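Local coordinates for PelA (Pseudomonas aeruginosa, PDB 5TCB), which forms the glycoside hydrolase domain of a larger protein, probably cleaving a polysaccharide, and the whole protein may also act as a deacetylase, at residues Val27-Ala32 with Gly131-Thr136; Thr67-Leu72 with Lys170-Arg175; Tyr257-Ser262 with Gly270-Glu275; Glu123-Gly128 with Arg164-Leu169. All blocks are in the same frame, centred on the assembly; numbering follows the deposited sequence.

Contact 1: residues Val27-Ala32 with Gly131-Thr136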
loop_
_atom_site.group_PDB
_atom_site.type_symbol
_atom_site.label_atom_id
_atom_site.label_comp_id
_atom_site.label_asym_id
_atom_site.label_seq_id
_atom_site.Cartn_x
_atom_site.Cartn_y
_atom_site.Cartn_z
ATOM N N VAL A 27 7.518 -10.971 -0.421
ATOM C CA VAL A 27 7.344 -9.530 -0.542
ATOM C C VAL A 27 8.036 -8.853 0.633
ATOM O O VAL A 27 8.038 -9.371 1.759
ATOM C CB VAL A 27 5.841 -9.155 -0.635
ATOM C CG1 VAL A 27 5.070 -9.535 0.637
ATOM C CG2 VAL A 27 5.678 -7.713 -0.965
ATOM N N ALA A 28 8.641 -7.703 0.346
ATOM C CA ALA A 28 9.167 -6.800 1.358
ATOM C C ALA A 28 8.689 -5.379 1.088
ATOM O O ALA A 28 8.407 -4.995 -0.053
ATOM C CB ALA A 28 10.712 -6.854 1.407
ATOM N N PHE A 29 8.613 -4.593 2.170
ATOM C CA PHE A 29 8.285 -3.172 2.129
ATOM C C PHE A 29 9.378 -2.421 2.860
ATOM O O PHE A 29 9.743 -2.808 3.979
ATOM C CB PHE A 29 6.956 -2.873 2.845
ATOM C CG PHE A 29 5.713 -3.370 2.141
ATOM C CD1 PHE A 29 5.400 -4.723 2.130
ATOM C CD2 PHE A 29 4.843 -2.474 1.517
ATOM C CE1 PHE A 29 4.264 -5.192 1.498
ATOM C CE2 PHE A 29 3.694 -2.932 0.880
ATOM C CZ PHE A 29 3.416 -4.293 0.859
ATOM N N TRP A 30 9.887 -1.349 2.243
ATOM C CA TRP A 30 10.942 -0.539 2.851
ATOM C C TRP A 30 10.661 0.911 2.505
ATOM O O TRP A 30 10.745 1.288 1.337
ATOM C CB TRP A 30 12.332 -0.958 2.365
ATOM C CG TRP A 30 13.414 -0.202 3.072
ATOM C CD1 TRP A 30 13.813 1.097 2.817
ATOM C CD2 TRP A 30 14.220 -0.650 4.175
ATOM N NE1 TRP A 30 14.802 1.458 3.676
ATOM C CE2 TRP A 30 15.087 0.412 4.521
ATOM C CE3 TRP A 30 14.309 -1.845 4.890
ATOM C CZ2 TRP A 30 15.991 0.321 5.561
ATOM C CZ3 TRP A 30 15.225 -1.950 5.905
ATOM C CH2 TRP A 30 16.065 -0.873 6.245
ATOM N N TYR A 31 10.314 1.720 3.502
ATOM C CA TYR A 31 9.927 3.103 3.247
ATOM C C TYR A 31 10.968 4.102 3.717
ATOM O O TYR A 31 10.758 5.328 3.596
ATOM C CB TYR A 31 8.597 3.393 3.946
ATOM C CG TYR A 31 7.379 2.689 3.373
ATOM C CD1 TYR A 31 7.387 2.124 2.111
ATOM C CD2 TYR A 31 6.209 2.623 4.097
ATOM C CE1 TYR A 31 6.273 1.518 1.603
ATOM C CE2 TYR A 31 5.079 2.004 3.582
ATOM C CZ TYR A 31 5.122 1.475 2.339
ATOM O OH TYR A 31 4.013 0.855 1.814
ATOM N N ALA A 32 12.044 3.634 4.319
ATOM C CA ALA A 32 13.032 4.479 4.953
ATOM C C ALA A 32 14.176 4.812 3.998
ATOM O O ALA A 32 14.302 4.254 2.902
ATOM C CB ALA A 32 13.574 3.795 6.211
ATOM N N GLY A 131 5.732 -1.285 -10.935
ATOM C CA GLY A 131 4.384 -1.148 -10.431
ATOM C C GLY A 131 4.327 -0.094 -9.351
ATOM O O GLY A 131 5.337 0.513 -8.966
ATOM N N LEU A 132 3.091 0.099 -8.859
ATOM C CA LEU A 132 2.789 1.040 -7.802
ATOM C C LEU A 132 2.070 0.316 -6.678
ATOM O O LEU A 132 1.217 -0.536 -6.933
ATOM C CB LEU A 132 1.868 2.141 -8.281
ATOM C CG LEU A 132 2.340 2.961 -9.479
ATOM C CD1 LEU A 132 1.236 3.900 -9.989
ATOM C CD2 LEU A 132 3.577 3.733 -9.143
ATOM N N PHE A 133 2.432 0.659 -5.446
ATOM C CA PHE A 133 1.690 0.226 -4.271
ATOM C C PHE A 133 0.752 1.361 -3.909
ATOM O O PHE A 133 1.202 2.443 -3.522
ATOM C CB PHE A 133 2.598 -0.138 -3.108
ATOM C CG PHE A 133 1.828 -0.625 -1.896
ATOM C CD1 PHE A 133 1.234 -1.862 -1.908
ATOM C CD2 PHE A 133 1.695 0.153 -0.772
ATOM C CE1 PHE A 133 0.523 -2.323 -0.824
ATOM C CE2 PHE A 133 0.953 -0.308 0.323
ATOM C CZ PHE A 133 0.397 -1.555 0.281
ATOM N N LEU A 134 -0.527 1.127 -4.078
ATOM C CA LEU A 134 -1.546 2.172 -3.933
ATOM C C LEU A 134 -2.132 2.159 -2.527
ATOM O O LEU A 134 -2.891 1.252 -2.156
ATOM C CB LEU A 134 -2.632 2.001 -4.993
ATOM C CG LEU A 134 -2.123 1.977 -6.442
ATOM C CD1 LEU A 134 -3.312 1.802 -7.389
ATOM C CD2 LEU A 134 -1.341 3.238 -6.779
ATOM N N ASP A 135 -1.799 3.187 -1.753
ATOM C CA ASP A 135 -2.222 3.300 -0.373
ATOM C C ASP A 135 -3.405 4.262 -0.256
ATOM O O ASP A 135 -3.808 4.944 -1.211
ATOM C CB ASP A 135 -1.037 3.779 0.477
ATOM C CG ASP A 135 -1.185 3.506 1.960
ATOM O OD1 ASP A 135 -2.035 2.691 2.385
ATOM O OD2 ASP A 135 -0.405 4.121 2.725
ATOM N N THR A 136 -3.934 4.303 0.959
ATOM C CA THR A 136 -5.056 5.151 1.408
ATOM C C THR A 136 -6.252 5.086 0.454
ATOM O O THR A 136 -6.915 6.084 0.166
ATOM C CB THR A 136 -4.595 6.587 1.713
ATOM O OG1 THR A 136 -3.960 7.198 0.592
ATOM C CG2 THR A 136 -3.644 6.572 2.898
#

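Contact 2: residues Thr67-Leu72 with Lys170-Arg175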
loop_
_atom_site.group_PDB
_atom_site.type_symbol
_atom_site.label_atom_id
_atom_site.label_comp_id
_atom_site.label_asym_id
_atom_site.label_seq_id
_atom_site.Cartn_x
_atom_site.Cartn_y
_atom_site.Cartn_z
ATOM N N THR A 67 10.984 -7.453 -8.442
ATOM C CA THR A 67 9.988 -6.598 -9.082
ATOM C C THR A 67 9.753 -5.395 -8.181
ATOM O O THR A 67 9.136 -5.543 -7.115
ATOM C CB THR A 67 8.683 -7.371 -9.321
ATOM O OG1 THR A 67 8.927 -8.481 -10.186
ATOM C CG2 THR A 67 7.638 -6.538 -10.015
ATOM N N PRO A 68 10.267 -4.220 -8.527
ATOM C CA PRO A 68 10.164 -3.073 -7.624
ATOM C C PRO A 68 8.919 -2.245 -7.869
ATOM O O PRO A 68 8.575 -1.914 -9.005
ATOM C CB PRO A 68 11.436 -2.283 -7.936
ATOM C CG PRO A 68 11.659 -2.518 -9.389
ATOM C CD PRO A 68 11.229 -3.969 -9.615
ATOM N N PHE A 69 8.259 -1.923 -6.764
ATOM C CA PHE A 69 7.048 -1.097 -6.725
ATOM C C PHE A 69 7.338 0.194 -5.977
ATOM O O PHE A 69 8.029 0.183 -4.955
ATOM C CB PHE A 69 5.903 -1.801 -5.988
ATOM C CG PHE A 69 5.352 -3.002 -6.691
ATOM C CD1 PHE A 69 6.066 -4.176 -6.727
ATOM C CD2 PHE A 69 4.104 -2.960 -7.317
ATOM C CE1 PHE A 69 5.546 -5.296 -7.384
ATOM C CE2 PHE A 69 3.581 -4.036 -7.938
ATOM C CZ PHE A 69 4.302 -5.224 -7.992
ATOM N N ALA A 70 6.776 1.305 -6.459
ATOM C CA ALA A 70 6.871 2.586 -5.772
ATOM C C ALA A 70 5.590 2.867 -4.982
ATOM O O ALA A 70 4.472 2.681 -5.494
ATOM C CB ALA A 70 7.122 3.718 -6.763
ATOM N N TYR A 71 5.777 3.297 -3.732
ATOM C CA TYR A 71 4.673 3.759 -2.895
ATOM C C TYR A 71 3.967 4.950 -3.517
ATOM O O TYR A 71 4.594 5.927 -3.928
ATOM C CB TYR A 71 5.207 4.108 -1.513
ATOM C CG TYR A 71 4.151 4.592 -0.558
ATOM C CD1 TYR A 71 3.881 5.941 -0.443
ATOM C CD2 TYR A 71 3.430 3.709 0.197
ATOM C CE1 TYR A 71 2.897 6.401 0.423
ATOM C CE2 TYR A 71 2.442 4.170 1.082
ATOM C CZ TYR A 71 2.199 5.509 1.169
ATOM O OH TYR A 71 1.218 6.011 2.012
ATOM N N LEU A 72 2.635 4.904 -3.504
ATOM C CA LEU A 72 1.852 6.064 -3.927
ATOM C C LEU A 72 0.580 6.127 -3.096
ATOM O O LEU A 72 -0.306 5.265 -3.218
ATOM C CB LEU A 72 1.495 5.991 -5.408
ATOM C CG LEU A 72 0.755 7.214 -5.973
ATOM C CD1 LEU A 72 1.604 8.470 -5.914
ATOM C CD2 LEU A 72 0.288 6.991 -7.389
ATOM N N LYS A 170 2.204 -2.580 -12.785
ATOM C CA LYS A 170 1.340 -3.437 -11.974
ATOM C C LYS A 170 0.816 -2.638 -10.802
ATOM O O LYS A 170 1.576 -1.915 -10.157
ATOM C CB LYS A 170 2.107 -4.653 -11.452
ATOM C CG LYS A 170 2.531 -5.618 -12.517
ATOM C CD LYS A 170 3.219 -6.826 -11.911
ATOM C CE LYS A 170 3.640 -7.810 -12.971
ATOM N NZ LYS A 170 2.492 -8.606 -13.417
ATOM N N LEU A 171 -0.484 -2.760 -10.527
ATOM C CA LEU A 171 -1.117 -2.031 -9.431
ATOM C C LEU A 171 -1.357 -2.986 -8.256
ATOM O O LEU A 171 -2.128 -3.942 -8.352
ATOM C CB LEU A 171 -2.409 -1.357 -9.892
ATOM C CG LEU A 171 -2.262 -0.395 -11.081
ATOM C CD1 LEU A 171 -3.591 0.254 -11.389
ATOM C CD2 LEU A 171 -1.169 0.655 -10.855
ATOM N N PHE A 172 -0.672 -2.708 -7.159
ATOM C CA PHE A 172 -0.673 -3.510 -5.948
ATOM C C PHE A 172 -1.485 -2.685 -4.954
ATOM O O PHE A 172 -1.023 -1.656 -4.449
ATOM C CB PHE A 172 0.783 -3.759 -5.537
ATOM C CG PHE A 172 0.999 -4.595 -4.308
ATOM C CD1 PHE A 172 -0.016 -5.249 -3.643
ATOM C CD2 PHE A 172 2.297 -4.723 -3.849
ATOM C CE1 PHE A 172 0.270 -5.995 -2.501
ATOM C CE2 PHE A 172 2.604 -5.471 -2.719
ATOM C CZ PHE A 172 1.590 -6.113 -2.040
ATOM N N PHE A 173 -2.738 -3.084 -4.752
ATOM C CA PHE A 173 -3.658 -2.300 -3.931
ATOM C C PHE A 173 -3.413 -2.583 -2.447
ATOM O O PHE A 173 -3.246 -3.744 -2.056
ATOM C CB PHE A 173 -5.113 -2.677 -4.206
ATOM C CG PHE A 173 -5.732 -2.110 -5.456
ATOM C CD1 PHE A 173 -4.992 -1.772 -6.564
ATOM C CD2 PHE A 173 -7.110 -1.942 -5.503
ATOM C CE1 PHE A 173 -5.626 -1.280 -7.711
ATOM C CE2 PHE A 173 -7.729 -1.475 -6.626
ATOM C CZ PHE A 173 -6.993 -1.145 -7.732
ATOM N N ASN A 174 -3.444 -1.543 -1.620
ATOM C CA ASN A 174 -3.654 -1.697 -0.169
ATOM C C ASN A 174 -5.154 -1.672 0.080
ATOM O O ASN A 174 -5.790 -0.620 0.018
ATOM C CB ASN A 174 -2.933 -0.626 0.633
ATOM C CG ASN A 174 -2.845 -0.978 2.116
ATOM O OD1 ASN A 174 -3.268 -2.075 2.509
ATOM N ND2 ASN A 174 -2.293 -0.092 2.929
ATOM N N ARG A 175 -5.741 -2.847 0.334
ATOM C CA ARG A 175 -7.207 -2.966 0.491
ATOM C C ARG A 175 -7.864 -2.416 -0.776
ATOM O O ARG A 175 -7.510 -2.826 -1.885
ATOM C CB ARG A 175 -7.671 -2.317 1.778
ATOM C CG ARG A 175 -7.139 -2.917 3.029
ATOM C CD ARG A 175 -7.696 -2.232 4.227
ATOM N NE ARG A 175 -7.220 -2.813 5.481
ATOM C CZ ARG A 175 -7.983 -3.007 6.543
ATOM N NH1 ARG A 175 -9.271 -2.662 6.543
ATOM N NH2 ARG A 175 -7.438 -3.542 7.629
#

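Contact 3: residues Tyr257-Ser262 with Gly270-Glu275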
loop_
_atom_site.group_PDB
_atom_site.type_symbol
_atom_site.label_atom_id
_atom_site.label_comp_id
_atom_site.label_asym_id
_atom_site.label_seq_id
_atom_site.Cartn_x
_atom_site.Cartn_y
_atom_site.Cartn_z
ATOM N N TYR A 257 -1.758 -16.680 2.511
ATOM C CA TYR A 257 -1.254 -15.321 2.340
ATOM C C TYR A 257 0.219 -15.323 1.927
ATOM O O TYR A 257 0.975 -16.250 2.217
ATOM C CB TYR A 257 -1.401 -14.518 3.636
ATOM C CG TYR A 257 -2.812 -14.391 4.124
ATOM C CD1 TYR A 257 -3.246 -15.148 5.188
ATOM C CD2 TYR A 257 -3.717 -13.537 3.509
ATOM C CE1 TYR A 257 -4.516 -15.051 5.653
ATOM C CE2 TYR A 257 -5.013 -13.444 3.966
ATOM C CZ TYR A 257 -5.403 -14.209 5.035
ATOM O OH TYR A 257 -6.689 -14.139 5.515
ATOM N N VAL A 258 0.635 -14.259 1.252
ATOM C CA VAL A 258 2.058 -13.987 1.057
ATOM C C VAL A 258 2.434 -12.924 2.082
ATOM O O VAL A 258 1.979 -11.777 1.950
ATOM C CB VAL A 258 2.358 -13.514 -0.364
ATOM C CG1 VAL A 258 3.869 -13.318 -0.558
ATOM C CG2 VAL A 258 1.849 -14.532 -1.366
ATOM N N PRO A 259 3.187 -13.256 3.129
ATOM C CA PRO A 259 3.346 -12.321 4.245
ATOM C C PRO A 259 4.599 -11.468 4.207
ATOM O O PRO A 259 5.611 -11.853 3.626
ATOM C CB PRO A 259 3.403 -13.255 5.444
ATOM C CG PRO A 259 4.157 -14.438 4.907
ATOM C CD PRO A 259 3.712 -14.598 3.470
ATOM N N PHE A 260 4.534 -10.328 4.889
ATOM C CA PHE A 260 5.713 -9.599 5.322
ATOM C C PHE A 260 5.451 -9.153 6.738
ATOM O O PHE A 260 4.443 -8.491 6.995
ATOM C CB PHE A 260 6.001 -8.396 4.439
ATOM C CG PHE A 260 7.308 -7.681 4.755
ATOM C CD1 PHE A 260 8.526 -8.345 4.662
ATOM C CD2 PHE A 260 7.308 -6.323 5.068
ATOM C CE1 PHE A 260 9.729 -7.694 4.919
ATOM C CE2 PHE A 260 8.505 -5.666 5.321
ATOM C CZ PHE A 260 9.716 -6.327 5.230
ATOM N N VAL A 261 6.326 -9.544 7.651
ATOM C CA VAL A 261 6.147 -9.261 9.067
ATOM C C VAL A 261 7.260 -8.312 9.470
ATOM O O VAL A 261 8.440 -8.685 9.468
ATOM C CB VAL A 261 6.157 -10.538 9.907
ATOM C CG1 VAL A 261 5.797 -10.205 11.354
ATOM C CG2 VAL A 261 5.211 -11.600 9.290
ATOM N N SER A 262 6.901 -7.077 9.798
ATOM C CA SER A 262 7.915 -6.039 9.951
ATOM C C SER A 262 7.464 -5.047 11.022
ATOM O O SER A 262 6.629 -5.367 11.869
ATOM C CB SER A 262 8.188 -5.392 8.583
ATOM O OG SER A 262 9.336 -4.583 8.641
ATOM N N GLY A 270 12.335 -7.177 7.595
ATOM C CA GLY A 270 11.383 -8.126 8.129
ATOM C C GLY A 270 11.398 -9.425 7.349
ATOM O O GLY A 270 12.222 -9.660 6.465
ATOM N N VAL A 271 10.437 -10.295 7.686
ATOM C CA VAL A 271 10.467 -11.659 7.200
ATOM C C VAL A 271 9.241 -11.977 6.363
ATOM O O VAL A 271 8.112 -11.615 6.703
ATOM C CB VAL A 271 10.606 -12.631 8.374
ATOM C CG1 VAL A 271 11.984 -12.454 8.987
ATOM C CG2 VAL A 271 9.559 -12.380 9.388
ATOM N N SER A 272 9.475 -12.713 5.298
ATOM C CA SER A 272 8.444 -13.219 4.416
ATOM C C SER A 272 8.414 -14.738 4.354
ATOM O O SER A 272 7.351 -15.309 4.135
ATOM C CB SER A 272 8.624 -12.629 2.989
ATOM O OG SER A 272 7.521 -12.966 2.143
ATOM N N ASP A 273 9.529 -15.411 4.582
ATOM C CA ASP A 273 9.554 -16.874 4.550
ATOM C C ASP A 273 10.393 -17.350 5.724
ATOM O O ASP A 273 10.908 -16.542 6.509
ATOM C CB ASP A 273 10.069 -17.375 3.199
ATOM C CG ASP A 273 9.243 -18.542 2.646
ATOM O OD1 ASP A 273 8.743 -19.372 3.443
ATOM O OD2 ASP A 273 9.094 -18.622 1.407
ATOM N N VAL A 274 10.497 -18.681 5.856
ATOM C CA VAL A 274 11.268 -19.285 6.933
ATOM C C VAL A 274 12.752 -19.207 6.594
ATOM O O VAL A 274 13.145 -18.946 5.454
ATOM C CB VAL A 274 10.826 -20.742 7.184
ATOM N N GLU A 275 13.584 -19.418 7.608
ATOM C CA GLU A 275 15.035 -19.420 7.424
ATOM C C GLU A 275 15.570 -20.846 7.319
ATOM O O GLU A 275 14.821 -21.813 7.469
ATOM C CB GLU A 275 15.721 -18.686 8.577
ATOM C CG GLU A 275 17.242 -18.619 8.465
ATOM O OE1 GLU A 275 16.950 -18.984 11.347
ATOM O OE2 GLU A 275 19.552 -17.318 10.128
#

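Contact 4: residues Glu123-Gly128 with Arg164-Leu169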
loop_
_atom_site.group_PDB
_atom_site.type_symbol
_atom_site.label_atom_id
_atom_site.label_comp_id
_atom_site.label_asym_id
_atom_site.label_seq_id
_atom_site.Cartn_x
_atom_site.Cartn_y
_atom_site.Cartn_z
ATOM N N GLU A 123 6.106 9.694 -13.817
ATOM C CA GLU A 123 7.500 9.845 -13.400
ATOM C C GLU A 123 8.057 8.540 -12.842
ATOM O O GLU A 123 9.198 8.177 -13.140
ATOM C CB GLU A 123 7.644 10.960 -12.366
ATOM C CG GLU A 123 7.502 12.364 -12.950
ATOM C CD GLU A 123 8.372 12.564 -14.188
ATOM O OE1 GLU A 123 9.590 12.295 -14.111
ATOM O OE2 GLU A 123 7.835 12.963 -15.244
ATOM N N LEU A 124 7.263 7.829 -12.038
ATOM C CA LEU A 124 7.704 6.559 -11.468
ATOM C C LEU A 124 7.876 5.505 -12.561
ATOM O O LEU A 124 8.818 4.705 -12.506
ATOM C CB LEU A 124 6.714 6.130 -10.385
ATOM C CG LEU A 124 6.747 7.095 -9.193
ATOM C CD1 LEU A 124 5.544 6.839 -8.300
ATOM C CD2 LEU A 124 8.067 6.991 -8.414
ATOM N N ARG A 125 7.019 5.516 -13.582
ATOM C CA ARG A 125 7.222 4.653 -14.753
ATOM C C ARG A 125 8.564 4.942 -15.418
ATOM O O ARG A 125 9.314 4.017 -15.746
ATOM C CB ARG A 125 6.081 4.823 -15.752
ATOM C CG ARG A 125 6.266 4.078 -17.110
ATOM C CD ARG A 125 6.421 5.039 -18.267
ATOM N NE ARG A 125 5.260 5.912 -18.339
ATOM C CZ ARG A 125 5.204 7.075 -18.974
ATOM N NH1 ARG A 125 6.246 7.539 -19.662
ATOM N NH2 ARG A 125 4.081 7.772 -18.927
ATOM N N LYS A 126 8.875 6.222 -15.636
ATOM C CA LYS A 126 10.126 6.581 -16.302
ATOM C C LYS A 126 11.329 6.193 -15.468
ATOM O O LYS A 126 12.408 5.924 -16.026
ATOM C CB LYS A 126 10.159 8.077 -16.595
ATOM C CG LYS A 126 9.137 8.517 -17.618
ATOM C CD LYS A 126 9.208 10.029 -17.759
ATOM C CE LYS A 126 7.941 10.637 -18.217
ATOM N NZ LYS A 126 8.074 12.114 -18.091
ATOM N N GLN A 127 11.184 6.176 -14.143
ATOM C CA GLN A 127 12.273 5.772 -13.261
ATOM C C GLN A 127 12.534 4.276 -13.260
ATOM O O GLN A 127 13.543 3.850 -12.689
ATOM C CB GLN A 127 11.974 6.194 -11.833
ATOM C CG GLN A 127 12.035 7.676 -11.564
ATOM C CD GLN A 127 12.468 7.914 -10.140
ATOM O OE1 GLN A 127 13.665 7.838 -9.822
ATOM N NE2 GLN A 127 11.508 8.146 -9.265
ATOM N N GLY A 128 11.663 3.474 -13.861
ATOM C CA GLY A 128 11.905 2.054 -13.981
ATOM C C GLY A 128 11.082 1.185 -13.077
ATOM O O GLY A 128 11.244 -0.035 -13.120
ATOM N N ARG A 164 -5.389 2.612 -17.359
ATOM C CA ARG A 164 -5.398 2.822 -18.806
ATOM C C ARG A 164 -4.191 3.646 -19.259
ATOM O O ARG A 164 -3.611 3.367 -20.321
ATOM C CB ARG A 164 -6.706 3.509 -19.220
ATOM N N GLN A 165 -3.815 4.679 -18.488
ATOM C CA GLN A 165 -2.667 5.517 -18.836
ATOM C C GLN A 165 -1.348 4.764 -18.701
ATOM O O GLN A 165 -0.424 5.015 -19.482
ATOM C CB GLN A 165 -2.618 6.779 -17.950
ATOM C CG GLN A 165 -1.315 7.606 -18.084
ATOM C CD GLN A 165 -1.137 8.729 -17.054
ATOM O OE1 GLN A 165 -2.006 9.603 -16.928
ATOM N NE2 GLN A 165 0.036 8.739 -16.344
ATOM N N GLU A 166 -1.236 3.847 -17.740
ATOM C CA GLU A 166 0.033 3.219 -17.382
ATOM C C GLU A 166 -0.127 1.706 -17.343
ATOM O O GLU A 166 -0.017 1.084 -16.285
ATOM C CB GLU A 166 0.535 3.739 -16.033
ATOM C CG GLU A 166 0.772 5.257 -16.009
ATOM C CD GLU A 166 1.926 5.731 -16.882
ATOM O OE1 GLU A 166 2.780 4.902 -17.311
ATOM O OE2 GLU A 166 1.997 6.950 -17.138
ATOM N N PRO A 167 -0.360 1.076 -18.501
ATOM C CA PRO A 167 -0.530 -0.385 -18.517
ATOM C C PRO A 167 0.736 -1.143 -18.182
ATOM O O PRO A 167 0.666 -2.347 -17.905
ATOM C CB PRO A 167 -0.973 -0.671 -19.954
ATOM C CG PRO A 167 -0.394 0.463 -20.770
ATOM C CD PRO A 167 -0.513 1.670 -19.833
ATOM N N GLY A 168 1.889 -0.491 -18.200
ATOM C CA GLY A 168 3.108 -1.131 -17.792
ATOM C C GLY A 168 3.396 -1.103 -16.309
ATOM O O GLY A 168 4.478 -1.531 -15.906
ATOM N N LEU A 169 2.500 -0.550 -15.501
ATOM C CA LEU A 169 2.640 -0.558 -14.051
ATOM C C LEU A 169 1.669 -1.558 -13.444
ATOM O O LEU A 169 0.442 -1.384 -13.529
ATOM C CB LEU A 169 2.396 0.839 -13.476
ATOM C CG LEU A 169 3.411 1.893 -13.875
ATOM C CD1 LEU A 169 3.005 3.220 -13.290
ATOM C CD2 LEU A 169 4.789 1.490 -13.345
#

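Contact 1: residues Val27-Ala32 with Gly131-Thr136
Asp135 OD1, held by the backbone N of Thr136 at 2.9 Å and by Asn174 ND2, lies two residues along the strand from Phe133, whose ring meets Phe29 and Tyr31 across the barrel. The two strands belong to the eight-stranded parallel barrel of a TIM-type (beta/alpha)8 fold, and since 45-48 and 67-73 stand between them, their contact runs through the interior, with CA atoms of Phe29 and Phe133 9.8 Å apart. Thr136 N approaches OD1 from above the carboxylate plane, 55° out of it, while OD2 is bonded to Tyr71 OH; these bonds fix the rotation of the carboxylate where the strand ends.

Two residues earlier on the strand, Phe133 forms a T-shaped stack with Phe29, with planes at 82° and centroids 5.0 Å apart. The edge belongs to Phe29: its CE2 sits 3.5 Å above the plane of the Phe133 ring, over its centre, and comes within 3.6 Å of Phe133 CZ. With CG anti to the backbone N (chi1 -178°), Phe133 extends inward and presents this face to the opposing ring. Its ring also meets Phe172 edge to face, and Val47 of an intervening strand packs against Phe29, Tyr31 and Phe133 alike. Tyr31 brings its hydroxyl to the same phenylalanine obliquely, with Tyr31 OH 3.5 Å from Phe133 CD2 and 3.6 Å from Phe133 CE2.

Contact 2: residues Thr67-Leu72 with Lys170-Arg175
Phe69 and Phe172 meet edge to face, the edge of Phe172 directed at the face of Phe69, with ring planes at 72° and centroids 5.6 Å apart. The fit is offset: Phe172 CD2 lies 4.2 Å above the plane of the Phe69 ring, displaced toward its rim. Closer still is the root of the side chain, where Phe172 CB reaches 3.7 Å from Phe69 CE2. Phe69 has CG beside its backbone N and anti to the carbonyl carbon (chi1 -68°), which carries that CE2 corner up to the other strand.

The same corner is met by Lys170. Its CB packs 3.9 Å from Phe69 CE2, and the carbonyl O of Lys170 approaches CE2 obliquely at 3.7 Å, while the rest of the lysine chain leads off toward solvent. That carbonyl also probably accepts a bond from Leu132 N on the intervening strand 131-135. Trp45 touches both phenylalanine rings, edge to face with Phe172, so the aromatic cluster extends past the pair. Side chains from next-but-one strands thus meet across the inside of the barrel, the layered interior packing characteristic of a TIM barrel.

Contact 3: residues Tyr257-Ser262 with Gly270-Glu275
Pro259 begins the contact by meeting Ser272 twice. Its ring atom CG lies 3.4 Å from Ser272 O, and its own carbonyl O accepts a short bond from Ser272 OG at 2.7 Å, the hydroxyl arriving almost in line with the C=O bond (170°). Ser272 OG stands anti to the serine's backbone N (chi1 -172°), which turns it to the strand; the same oxygen is bonded to Val27 N, so one hydroxyl joins the last strand of the barrel to the first.

At Phe260 the ring swings to Gly270, whose backbone it meets obliquely: Phe260 CE1 is 3.4 Å from Gly270 C. The ring also packs on Val27, Ala28 and Phe29. Strand 258-262 closes the (beta/alpha)8 barrel; Val258, Phe260 and Ser262 are hydrogen-bonded to strand 231-236, whereas Pro259 O and both the N and O of Val261 bond to the chain's tail at 271-272.

Val261 makes the regular part of that junction, a single antiparallel hydrogen-bonded pair with Val271. Val261 N donates to Val271 O at 2.9 Å, and Val271 N returns a bond to Val261 O at 3.1 Å. Their side chains touch beside it, Val261 CB with Val271 CG2 at 3.9 Å. The carbonyl O of Val261 also takes a CA-H...O contact from Gly270 CA.

Contact 4: residues Glu123-Gly128 with Arg164-Leu169
Arg125 and Glu166 form a bidentate salt bridge on the outer, helical layer of the (beta/alpha)8 barrel, at the point where helices 111-126 and 145-165 both run out. The first helix ends in a Schellman motif at Gly128; the second gives way to a type I beta turn, Glu166 to Leu169, that leads into strand 170-174.

The arginine starts over Leu169, with Arg125 CB 4.3 Å from Leu169 CD1 and 3.7 Å from Glu166 OE1. Arg125 CG stands anti to the backbone N (chi1 173°) and lies 3.6 Å from Glu166 OE1. Bends at the next two torsions fold the chain round that oxygen, keeping Arg125 CD at 3.8 Å from Glu166 OE1. Arg125 NE then donates to Glu166 OE1 at 2.9 Å in a nearly straight bond (169°), and Arg125 NH2 does the same to Glu166 OE2, also at 2.9 Å. The grip is side-on: guanidinium and carboxylate are 23° from coplanar, and both oxygens use their syn lone pairs. With the two nitrogens each holding one oxygen, the carboxylate is restrained from rotating, and the opposite charges probably favour its ionised form.

Glu166, itself buried, has a further donor. Gln165, which also reaches Leu118 O in helix 111-126, places its amide NE2 2.8 Å from Glu166 OE2, on the anti lone pair of that oxygen.

In the fold
Contacts 1 and 2 occupy the barrel interior, their centres 5 Å apart, and interlock on neighbouring strands: strand 131-135 of contact 1 lies between the two strands of contact 2. Both rely on aromatic rings. Contact 3 shares their sheet but works at the seam between its last and first strands, with backbone and hydroxyl bonds as its main chemistry; Phe260 connects it to contact 1. In contact 4, outside the sheet, a charged pair joins two helix ends. It still reaches the strands through Leu124 and Leu169, which pack on Leu132, and lies about 27 Å from contact 3, centre to centre.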